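Local coordinates for putative chromatin binding protein (Chaetomium thermophilum, PDB 6QP0), which probably binds and hydrolyses ATP in a tRNA-dependent manner as Kti12, a PSTK-like ATPase essential for tRNA modification by Elongator, this chain being its P-loop NTPase-family part, at residues A[76-81]-A[129-134]; A[81-86]-A[111-116]; A[229-234]-A[242-247]. All blocks are in the same frame, centred on the assembly; numbering follows the deposited sequence.

How the contacts relate
All three contacts belong to one P-loop NTPase-type fold, a five-stranded parallel sheet flanked by helices. Contact 1 joins strands 72-77 and 125-130 at their C-terminal ends, and contact 2 packs the loop after strand 72-77 against helix 106-120, which links those two strands. The two touch, with centres about 7 Å apart, share Leu81, and contact 2 is nested along the chain inside the loop that contact 1 closes. Contact 3 follows later, between edge strand 228-231 and helix 237-250, about 19 Å centre to centre from contact 1 and 25 Å from contact 2. Each sends a residue to the nucleotide site: Asp130 to magnesium, Arg85 to aluminum fluoride, Trp233 to adenine.

Contact 1 (A[76-81]-A[129-134]); sequences ISDATL and LDSLNY
Ile76 and Asp130 are joined by the backbone hydrogen bond of the contact, Asp130 N to Ile76 O at 2.8 Å with an angle of 160° at the hydrogen. It ties two neighbouring parallel strands near their C-terminal ends, where Ile76 pairs with Leu129. Just beyond, Ser77 CA makes a CH...O contact of 3.2 Å with Asp130 O, and one water bridges the strands as they part, accepting from Asp78 N and donating to Asp130 O at 2.6 Å.

The apolar part lies on the sheet face that carries Ile76 and Leu129. The two branched chains meet at an oblique angle, Ile76 CG2 lying 4.0 Å from Leu129 CD1; Ala116 of helix 106-120 also touches Ile76. Branched aliphatic residues suit this buried place because they fill the space between sheet and helix without needing polar partners.

Polar side chains take over past the strand ends. Ser131 OG lies 2.9 Å from Asp78 OD1, a probable hydrogen bond, although its single proton has another acceptor within reach; the other carboxylate oxygen of Asp78 is held by Tyr88 OH. Ser77 closes the turn in its own segment: its OG accepts from Thr80 N at 3.1 Å in an ST motif, while its carbonyl oxygen receives both Leu81 N and Thr80 OG1 from one face.

Asp130 sends its carboxylate to the sheet face opposite Leu129, toward Lys15 and Thr16, chi1 of 168° turning CG away from the backbone N. Its OD2 is hydrogen-bonded to Tyr75 OH and Thr16 OG1, and Asp130 and Thr16 are the protein residues of the magnesium site. An aspartate closing a hydrophobic strand is consistent with Walker B, and the two hydroxyls gripping OD2 are likely to limit the carboxylate's rotation beside the metal.

Contact 2 (A[81-86]-A[111-116]); sequences LSISRS and AALYAA. With AF3 (aluminum fluoride), chain C.
Leu81 and Ala112 mark the nearest backbone approach, their CA atoms 7.4 Å apart, where the loop leaving the end of strand 72-77 passes over helix 106-120. Side chains bridge that separation, and all of the meeting atoms on the loop side are methyls. Leu81 straddles the helix surface with its two branches: CD1 reaches Leu113 CD2 at 3.6 Å, and CD2 rests 3.9 Å from Ala116 CB, one helical turn after Ala112. Ile83 adds the tip of its longer branch, CD1, which comes 3.8 Å from Ala112 CB. CG1 of Ile83 sits anti to the carbonyl carbon (chi1 -64°), and the extended next torsion carries CD1 on toward the helix.

Alanines suit Ala112 and Ala116 because their short side chains let the loop's leucine and isoleucine lie close to the helix, while the longer Leu113 comes in from the flank with its CD2 end. The helix is the connection of a beta-alpha-beta crossover, leading from strand 72-77 to its parallel neighbour 125-130. Leu81 and Ala116 both also touch Ile76, so the hydrophobic patch is continuous with the sheet.

Further along, the loop turns away from the helix and delivers Arg85 to the active site. Its chain is extended from CG to NE, and chi4 of 77° turns the guanidinium edge onto aluminum fluoride, a mimic of the phosphate being transferred. NH2 donates to F2 at 2.7 Å, nearly straight at 165°, with NE a weak second donor at 3.4 Å to the same fluorine. A leucine here would probably leave F2 without these donors and deprive the carbonyl of Ser198 of its bond to NH1. Lys15 NZ, Tyr203 OH and Ser12 N hold the same ligand.

Contact 3 (A[229-234]-A[242-247]); sequences FLLAWD and QVFDKI. With ADP (adenosine-5'-diphosphate), chain B.
Phe229 lays one face of its ring against Ile247, whose CG1 stands over the ring centre, 3.9 Å from the centroid and 12° off the normal, a CH-pi contact. This is strand-on-helix packing in the alpha/beta P-loop NTPase fold: edge strand 229-231 lies nearly antiparallel to the helix that follows it, the axes of the short segments approaching to 9.2 Å at an angle of 158°. Val243 serves both inward residues of the strand. Its branches divide, chi1 of 177° setting CG1 opposite the backbone N: CG1 meets Phe229 CB at 3.6 Å and CG2 meets Leu231 CD2 at 3.4 Å; a beta-branched valine suits a place between two neighbours. The other methyl of Leu231, CD1, lies 3.6 Å from Phe244 CE1, the two side chains crossing at about a right angle. Of the Lys246 side chain it is CB that meets Phe229 CE1, while the amine leads away, as suits an exposed lysine.

Farther out, Leu156 of strand 153-158 touches both Phe229 and Leu231, and Leu22 of helix 15-31 touches Phe244 and Ile247, so the cluster is wedged between sheet and P-loop helix. The chain then runs on past the strand to Trp233 of the ADP site. The indole offers adenine a broad flat face, and the hydrogen bond from NE1 to Ser13 O in the P-loop is likely to limit how it can turn. Adenine N6 also donates weakly to Trp233 O, at 3.2 Å, and ADP C5 sits 3.4 Å above the indole plane, over its centre.

Contact 1 (A[76-81]-A[129-134])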
loop_
_atom_site.group_PDB
_atom_site.type_symbol
_atom_site.label_atom_id
_atom_site.label_comp_id
_atom_site.label_asym_id
_atom_site.label_seq_id
_atom_site.Cartn_x
_atom_site.Cartn_y
_atom_site.Cartn_z
ATOM N N ILE A 76 1.556 8.315 1.447
ATOM C CA ILE A 76 1.280 7.939 2.827
ATOM C C ILE A 76 1.759 6.513 3.048
ATOM O O ILE A 76 1.648 5.665 2.157
ATOM C CB ILE A 76 -0.222 8.059 3.163
ATOM C CG1 ILE A 76 -0.737 9.461 2.833
ATOM C CG2 ILE A 76 -0.464 7.736 4.634
ATOM C CD1 ILE A 76 -2.247 9.589 2.896
ATOM N N SER A 77 2.282 6.244 4.243
ATOM C CA SER A 77 2.752 4.915 4.595
ATOM C C SER A 77 2.687 4.760 6.107
ATOM O O SER A 77 2.479 5.729 6.843
ATOM C CB SER A 77 4.178 4.672 4.087
ATOM O OG SER A 77 5.116 5.440 4.820
ATOM N N ASP A 78 2.859 3.519 6.570
ATOM C CA ASP A 78 2.972 3.277 8.003
ATOM C C ASP A 78 4.100 4.109 8.603
ATOM O O ASP A 78 3.970 4.642 9.713
ATOM C CB ASP A 78 3.202 1.788 8.273
ATOM C CG ASP A 78 1.994 0.932 7.928
ATOM O OD1 ASP A 78 1.094 1.416 7.213
ATOM O OD2 ASP A 78 1.944 -0.231 8.381
ATOM N N ALA A 79 5.210 4.246 7.872
ATOM C CA ALA A 79 6.358 4.983 8.387
ATOM C C ALA A 79 6.068 6.476 8.481
ATOM O O ALA A 79 6.458 7.128 9.456
ATOM C CB ALA A 79 7.578 4.730 7.499
ATOM N N THR A 80 5.393 7.040 7.474
ATOM C CA THR A 80 5.068 8.462 7.514
ATOM C C THR A 80 4.132 8.783 8.672
ATOM O O THR A 80 4.187 9.884 9.228
ATOM C CB THR A 80 4.432 8.907 6.196
ATOM O OG1 THR A 80 3.206 8.196 5.987
ATOM C CG2 THR A 80 5.382 8.661 5.032
ATOM N N LEU A 81 3.266 7.842 9.037
ATOM C CA LEU A 81 2.366 7.995 10.168
ATOM C C LEU A 81 2.945 7.417 11.452
ATOM O O LEU A 81 2.228 7.320 12.453
ATOM C CB LEU A 81 1.025 7.327 9.861
ATOM C CG LEU A 81 0.325 7.817 8.594
ATOM C CD1 LEU A 81 -0.931 7.004 8.333
ATOM C CD2 LEU A 81 -0.004 9.301 8.696
ATOM N N LEU A 129 -1.170 5.078 -1.224
ATOM C CA LEU A 129 -1.218 4.480 0.109
ATOM C C LEU A 129 -0.293 3.266 0.110
ATOM O O LEU A 129 -0.662 2.187 -0.360
ATOM C CB LEU A 129 -2.647 4.107 0.488
ATOM C CG LEU A 129 -2.861 3.661 1.935
ATOM C CD1 LEU A 129 -2.525 4.786 2.897
ATOM C CD2 LEU A 129 -4.288 3.182 2.154
ATOM N N ASP A 130 0.915 3.453 0.639
ATOM C CA ASP A 130 1.922 2.394 0.721
ATOM C C ASP A 130 1.773 1.706 2.072
ATOM O O ASP A 130 2.334 2.136 3.081
ATOM C CB ASP A 130 3.317 2.976 0.526
ATOM C CG ASP A 130 4.426 1.994 0.871
ATOM O OD1 ASP A 130 4.142 0.800 1.092
ATOM O OD2 ASP A 130 5.595 2.430 0.928
ATOM N N SER A 131 1.007 0.619 2.089
ATOM C CA SER A 131 0.837 -0.175 3.295
ATOM C C SER A 131 0.415 -1.579 2.889
ATOM O O SER A 131 -0.017 -1.811 1.756
ATOM C CB SER A 131 -0.193 0.446 4.243
ATOM O OG SER A 131 -0.337 -0.338 5.415
ATOM N N LEU A 132 0.550 -2.514 3.832
ATOM C CA LEU A 132 0.160 -3.896 3.571
ATOM C C LEU A 132 -1.226 -3.962 2.939
ATOM O O LEU A 132 -1.432 -4.656 1.938
ATOM C CB LEU A 132 0.207 -4.704 4.869
ATOM C CG LEU A 132 1.598 -4.906 5.476
ATOM C CD1 LEU A 132 1.497 -5.367 6.923
ATOM C CD2 LEU A 132 2.408 -5.909 4.661
ATOM N N ASN A 133 -2.186 -3.228 3.503
ATOM C CA ASN A 133 -3.543 -3.146 2.963
ATOM C C ASN A 133 -4.035 -4.520 2.519
ATOM O O ASN A 133 -4.546 -4.707 1.414
ATOM C CB ASN A 133 -3.602 -2.141 1.810
ATOM C CG ASN A 133 -3.261 -0.726 2.250
ATOM O OD1 ASN A 133 -3.555 -0.326 3.377
ATOM N ND2 ASN A 133 -2.637 0.040 1.359
ATOM N N TYR A 134 -3.884 -5.493 3.415
ATOM C CA TYR A 134 -4.003 -6.901 3.068
ATOM C C TYR A 134 -5.379 -7.492 3.338
ATOM O O TYR A 134 -5.571 -8.693 3.114
ATOM C CB TYR A 134 -2.950 -7.712 3.834
ATOM C CG TYR A 134 -3.216 -7.809 5.321
ATOM C CD1 TYR A 134 -2.750 -6.837 6.197
ATOM C CD2 TYR A 134 -3.933 -8.874 5.847
ATOM C CE1 TYR A 134 -2.994 -6.925 7.556
ATOM C CE2 TYR A 134 -4.180 -8.971 7.199
ATOM C CZ TYR A 134 -3.710 -7.995 8.050
ATOM O OH TYR A 134 -3.959 -8.099 9.398
HETATM O O HOH W 1 3.832 1.005 4.846
#

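Contact 2 (A[81-86]-A[111-116])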
loop_
_atom_site.group_PDB
_atom_site.type_symbol
_atom_site.label_atom_id
_atom_site.label_comp_id
_atom_site.label_asym_id
_atom_site.label_seq_id
_atom_site.Cartn_x
_atom_site.Cartn_y
_atom_site.Cartn_z
ATOM N N LEU A 81 3.266 7.842 9.037
ATOM C CA LEU A 81 2.366 7.995 10.168
ATOM C C LEU A 81 2.945 7.417 11.452
ATOM O O LEU A 81 2.228 7.320 12.453
ATOM C CB LEU A 81 1.025 7.327 9.861
ATOM C CG LEU A 81 0.325 7.817 8.594
ATOM C CD1 LEU A 81 -0.931 7.004 8.333
ATOM C CD2 LEU A 81 -0.004 9.301 8.696
ATOM N N SER A 82 4.218 7.032 11.443
ATOM C CA SER A 82 4.880 6.483 12.623
ATOM C C SER A 82 4.095 5.304 13.192
ATOM O O SER A 82 3.863 5.198 14.398
ATOM C CB SER A 82 5.082 7.567 13.681
ATOM O OG SER A 82 5.874 8.626 13.174
ATOM N N ILE A 83 3.679 4.409 12.301
ATOM C CA ILE A 83 2.983 3.185 12.675
ATOM C C ILE A 83 3.998 2.051 12.607
ATOM O O ILE A 83 4.394 1.623 11.517
ATOM C CB ILE A 83 1.778 2.913 11.765
ATOM C CG1 ILE A 83 0.730 4.017 11.932
ATOM C CG2 ILE A 83 1.181 1.542 12.070
ATOM C CD1 ILE A 83 -0.426 3.929 10.956
ATOM N N SER A 84 4.427 1.566 13.767
ATOM C CA SER A 84 5.391 0.477 13.809
ATOM C C SER A 84 4.775 -0.807 13.264
ATOM O O SER A 84 3.563 -1.028 13.344
ATOM C CB SER A 84 5.884 0.256 15.239
ATOM O OG SER A 84 6.941 -0.687 15.273
ATOM N N ARG A 85 5.631 -1.664 12.703
ATOM C CA ARG A 85 5.182 -2.934 12.148
ATOM C C ARG A 85 4.662 -3.893 13.209
ATOM O O ARG A 85 4.050 -4.907 12.855
ATOM C CB ARG A 85 6.327 -3.599 11.382
ATOM C CG ARG A 85 6.780 -2.831 10.155
ATOM C CD ARG A 85 8.173 -3.255 9.720
ATOM N NE ARG A 85 8.553 -2.659 8.441
ATOM C CZ ARG A 85 8.946 -1.398 8.286
ATOM N NH1 ARG A 85 9.008 -0.581 9.329
ATOM N NH2 ARG A 85 9.272 -0.950 7.081
ATOM N N SER A 86 4.885 -3.605 14.491
ATOM C CA SER A 86 4.461 -4.501 15.558
ATOM C C SER A 86 2.965 -4.435 15.837
ATOM O O SER A 86 2.460 -5.263 16.603
ATOM C CB SER A 86 5.237 -4.185 16.838
ATOM O OG SER A 86 5.172 -2.803 17.143
ATOM N N ALA A 111 -7.380 3.134 11.281
ATOM C CA ALA A 111 -7.962 4.441 11.568
ATOM C C ALA A 111 -6.999 5.555 11.175
ATOM O O ALA A 111 -7.383 6.513 10.494
ATOM C CB ALA A 111 -8.329 4.536 13.049
ATOM N N ALA A 112 -5.733 5.435 11.584
ATOM C CA ALA A 112 -4.739 6.444 11.239
ATOM C C ALA A 112 -4.597 6.576 9.729
ATOM O O ALA A 112 -4.596 7.687 9.187
ATOM C CB ALA A 112 -3.394 6.092 11.875
ATOM N N LEU A 113 -4.475 5.444 9.031
ATOM C CA LEU A 113 -4.367 5.474 7.577
ATOM C C LEU A 113 -5.601 6.115 6.957
ATOM O O LEU A 113 -5.494 6.977 6.077
ATOM C CB LEU A 113 -4.169 4.056 7.039
ATOM C CG LEU A 113 -2.856 3.357 7.393
ATOM C CD1 LEU A 113 -2.969 1.858 7.163
ATOM C CD2 LEU A 113 -1.703 3.931 6.586
ATOM N N TYR A 114 -6.787 5.710 7.412
ATOM C CA TYR A 114 -8.022 6.237 6.844
ATOM C C TYR A 114 -8.072 7.756 6.961
ATOM O O TYR A 114 -8.410 8.455 5.998
ATOM C CB TYR A 114 -9.227 5.594 7.534
ATOM C CG TYR A 114 -10.561 6.054 6.992
ATOM C CD1 TYR A 114 -11.207 7.160 7.529
ATOM C CD2 TYR A 114 -11.176 5.383 5.942
ATOM C CE1 TYR A 114 -12.426 7.586 7.036
ATOM C CE2 TYR A 114 -12.394 5.801 5.441
ATOM C CZ TYR A 114 -13.015 6.904 5.992
ATOM O OH TYR A 114 -14.229 7.327 5.501
ATOM N N ALA A 115 -7.724 8.288 8.137
ATOM C CA ALA A 115 -7.767 9.732 8.343
ATOM C C ALA A 115 -6.766 10.447 7.444
ATOM O O ALA A 115 -7.090 11.464 6.818
ATOM C CB ALA A 115 -7.497 10.056 9.812
ATOM N N ALA A 116 -5.536 9.931 7.373
ATOM C CA ALA A 116 -4.515 10.557 6.541
ATOM C C ALA A 116 -4.979 10.688 5.096
ATOM O O ALA A 116 -4.730 11.711 4.448
ATOM C CB ALA A 116 -3.217 9.753 6.613
HETATM AL AL AF3 C . 7.706 -2.744 4.768
HETATM F F1 AF3 C . 7.149 -1.260 4.124
HETATM F F2 AF3 C . 9.353 -2.918 5.191
HETATM F F3 AF3 C . 6.772 -4.155 4.544
#

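Contact 3 (A[229-234]-A[242-247])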
loop_
_atom_site.group_PDB
_atom_site.type_symbol
_atom_site.label_atom_id
_atom_site.label_comp_id
_atom_site.label_asym_id
_atom_site.label_seq_id
_atom_site.Cartn_x
_atom_site.Cartn_y
_atom_site.Cartn_z
ATOM N N PHE A 229 -3.812 -3.991 -10.501
ATOM C CA PHE A 229 -2.545 -3.970 -11.216
ATOM C C PHE A 229 -1.495 -4.654 -10.355
ATOM O O PHE A 229 -1.532 -4.574 -9.125
ATOM C CB PHE A 229 -2.099 -2.542 -11.548
ATOM C CG PHE A 229 -3.149 -1.727 -12.245
ATOM C CD1 PHE A 229 -3.214 -1.691 -13.627
ATOM C CD2 PHE A 229 -4.070 -0.992 -11.516
ATOM C CE1 PHE A 229 -4.178 -0.939 -14.270
ATOM C CE2 PHE A 229 -5.037 -0.241 -12.153
ATOM C CZ PHE A 229 -5.091 -0.215 -13.532
ATOM N N LEU A 230 -0.560 -5.336 -11.012
ATOM C CA LEU A 230 0.476 -6.089 -10.322
ATOM C C LEU A 230 1.841 -5.752 -10.903
ATOM O O LEU A 230 1.964 -5.401 -12.080
ATOM C CB LEU A 230 0.225 -7.601 -10.421
ATOM C CG LEU A 230 -1.096 -8.110 -9.837
ATOM C CD1 LEU A 230 -2.237 -7.959 -10.831
ATOM C CD2 LEU A 230 -0.961 -9.559 -9.390
ATOM N N LEU A 231 2.867 -5.861 -10.060
ATOM C CA LEU A 231 4.249 -5.595 -10.464
ATOM C C LEU A 231 5.147 -6.603 -9.752
ATOM O O LEU A 231 5.402 -6.474 -8.551
ATOM C CB LEU A 231 4.668 -4.168 -10.133
ATOM C CG LEU A 231 4.012 -3.022 -10.902
ATOM C CD1 LEU A 231 4.493 -1.684 -10.353
ATOM C CD2 LEU A 231 4.309 -3.130 -12.384
ATOM N N ALA A 232 5.618 -7.601 -10.490
ATOM C CA ALA A 232 6.629 -8.502 -9.966
ATOM C C ALA A 232 7.984 -7.801 -9.954
ATOM O O ALA A 232 8.213 -6.825 -10.673
ATOM C CB ALA A 232 6.701 -9.782 -10.799
ATOM N N TRP A 233 8.890 -8.306 -9.117
ATOM C CA TRP A 233 10.228 -7.730 -9.054
ATOM C C TRP A 233 10.899 -7.759 -10.424
ATOM O O TRP A 233 11.474 -6.759 -10.870
ATOM C CB TRP A 233 11.078 -8.479 -8.028
ATOM C CG TRP A 233 10.775 -8.123 -6.605
ATOM C CD1 TRP A 233 9.696 -7.424 -6.139
ATOM C CD2 TRP A 233 11.570 -8.444 -5.457
ATOM N NE1 TRP A 233 9.771 -7.296 -4.773
ATOM C CE2 TRP A 233 10.912 -7.912 -4.330
ATOM C CE3 TRP A 233 12.774 -9.131 -5.273
ATOM C CZ2 TRP A 233 11.418 -8.047 -3.039
ATOM C CZ3 TRP A 233 13.273 -9.263 -3.990
ATOM C CH2 TRP A 233 12.596 -8.724 -2.890
ATOM N N ASP A 234 10.831 -8.901 -11.108
ATOM C CA ASP A 234 11.524 -9.060 -12.380
ATOM C C ASP A 234 10.938 -8.189 -13.481
ATOM O O ASP A 234 11.587 -8.021 -14.520
ATOM C CB ASP A 234 11.492 -10.530 -12.798
ATOM C CG ASP A 234 12.108 -11.441 -11.753
ATOM O OD1 ASP A 234 13.190 -11.101 -11.228
ATOM O OD2 ASP A 234 11.503 -12.489 -11.447
ATOM N N GLN A 242 4.579 0.423 -18.264
ATOM C CA GLN A 242 3.312 0.156 -18.939
ATOM C C GLN A 242 2.163 0.074 -17.940
ATOM O O GLN A 242 1.064 0.577 -18.208
ATOM C CB GLN A 242 3.398 -1.133 -19.755
ATOM C CG GLN A 242 2.277 -1.257 -20.774
ATOM C CD GLN A 242 2.424 -2.455 -21.690
ATOM O OE1 GLN A 242 3.333 -3.269 -21.534
ATOM N NE2 GLN A 242 1.522 -2.568 -22.657
ATOM N N VAL A 243 2.389 -0.561 -16.785
ATOM C CA VAL A 243 1.364 -0.600 -15.747
ATOM C C VAL A 243 1.014 0.815 -15.290
ATOM O O VAL A 243 -0.161 1.169 -15.152
ATOM C CB VAL A 243 1.823 -1.458 -14.555
ATOM C CG1 VAL A 243 0.770 -1.415 -13.446
ATOM C CG2 VAL A 243 2.111 -2.883 -14.983
ATOM N N PHE A 244 2.039 1.630 -15.020
ATOM C CA PHE A 244 1.797 2.974 -14.501
ATOM C C PHE A 244 0.907 3.781 -15.443
ATOM O O PHE A 244 0.077 4.580 -14.990
ATOM C CB PHE A 244 3.123 3.703 -14.275
ATOM C CG PHE A 244 3.936 3.165 -13.127
ATOM C CD1 PHE A 244 3.391 2.279 -12.211
ATOM C CD2 PHE A 244 5.252 3.558 -12.961
ATOM C CE1 PHE A 244 4.143 1.796 -11.160
ATOM C CE2 PHE A 244 6.007 3.078 -11.913
ATOM C CZ PHE A 244 5.453 2.197 -11.011
ATOM N N ASP A 245 1.072 3.595 -16.759
ATOM C CA ASP A 245 0.246 4.316 -17.723
ATOM C C ASP A 245 -1.218 3.898 -17.616
ATOM O O ASP A 245 -2.119 4.740 -17.713
ATOM C CB ASP A 245 0.770 4.083 -19.143
ATOM C CG ASP A 245 1.977 4.952 -19.480
ATOM O OD1 ASP A 245 1.805 6.176 -19.664
ATOM O OD2 ASP A 245 3.101 4.411 -19.552
ATOM N N LYS A 246 -1.477 2.600 -17.429
ATOM C CA LYS A 246 -2.850 2.140 -17.253
ATOM C C LYS A 246 -3.426 2.646 -15.935
ATOM O O LYS A 246 -4.620 2.962 -15.854
ATOM C CB LYS A 246 -2.906 0.614 -17.329
ATOM C CG LYS A 246 -2.604 0.037 -18.713
ATOM C CD LYS A 246 -2.011 -1.360 -18.599
ATOM C CE LYS A 246 -1.883 -2.059 -19.947
ATOM N NZ LYS A 246 -1.458 -1.170 -21.068
ATOM N N ILE A 247 -2.594 2.741 -14.891
ATOM C CA ILE A 247 -3.036 3.386 -13.657
ATOM C C ILE A 247 -3.441 4.828 -13.940
ATOM O O ILE A 247 -4.474 5.306 -13.458
ATOM C CB ILE A 247 -1.941 3.321 -12.575
ATOM C CG1 ILE A 247 -1.624 1.875 -12.186
ATOM C CG2 ILE A 247 -2.380 4.126 -11.348
ATOM C CD1 ILE A 247 -0.403 1.728 -11.290
HETATM P PB ADP B . 8.340 -3.156 1.881
HETATM O O1B ADP B . 8.474 -1.718 2.331
HETATM O O2B ADP B . 8.207 -4.054 3.079
HETATM O O3B ADP B . 7.115 -3.312 1.012
HETATM P PA ADP B . 10.755 -2.585 0.319
HETATM O O1A ADP B . 11.371 -1.693 1.369
HETATM O O2A ADP B . 10.048 -1.749 -0.725
HETATM O O3A ADP B . 9.687 -3.620 1.038
HETATM O "O5'" ADP B . 11.949 -3.501 -0.383
HETATM C "C5'" ADP B . 12.492 -4.564 0.375
HETATM C "C4'" ADP B . 13.772 -4.887 -0.072
HETATM O "O4'" ADP B . 13.691 -5.701 -1.340
HETATM C "C3'" ADP B . 14.598 -3.567 -0.455
HETATM O "O3'" ADP B . 16.044 -3.743 -0.094
HETATM C "C2'" ADP B . 14.474 -3.445 -1.682
HETATM O "O2'" ADP B . 15.729 -2.908 -2.257
HETATM C "C1'" ADP B . 14.170 -4.958 -2.299
HETATM N N9 ADP B . 13.198 -4.846 -3.332
HETATM C C8 ADP B . 11.923 -4.460 -3.334
HETATM N N7 ADP B . 11.489 -4.546 -4.596
HETATM C C5 ADP B . 12.506 -4.985 -5.357
HETATM C C6 ADP B . 12.600 -5.246 -6.707
HETATM N N6 ADP B . 11.976 -5.283 -8.025
HETATM N N1 ADP B . 13.736 -5.679 -7.226
HETATM C C2 ADP B . 14.815 -5.868 -6.431
HETATM N N3 ADP B . 14.732 -5.613 -5.103
HETATM C C4 ADP B . 13.573 -5.173 -4.574
#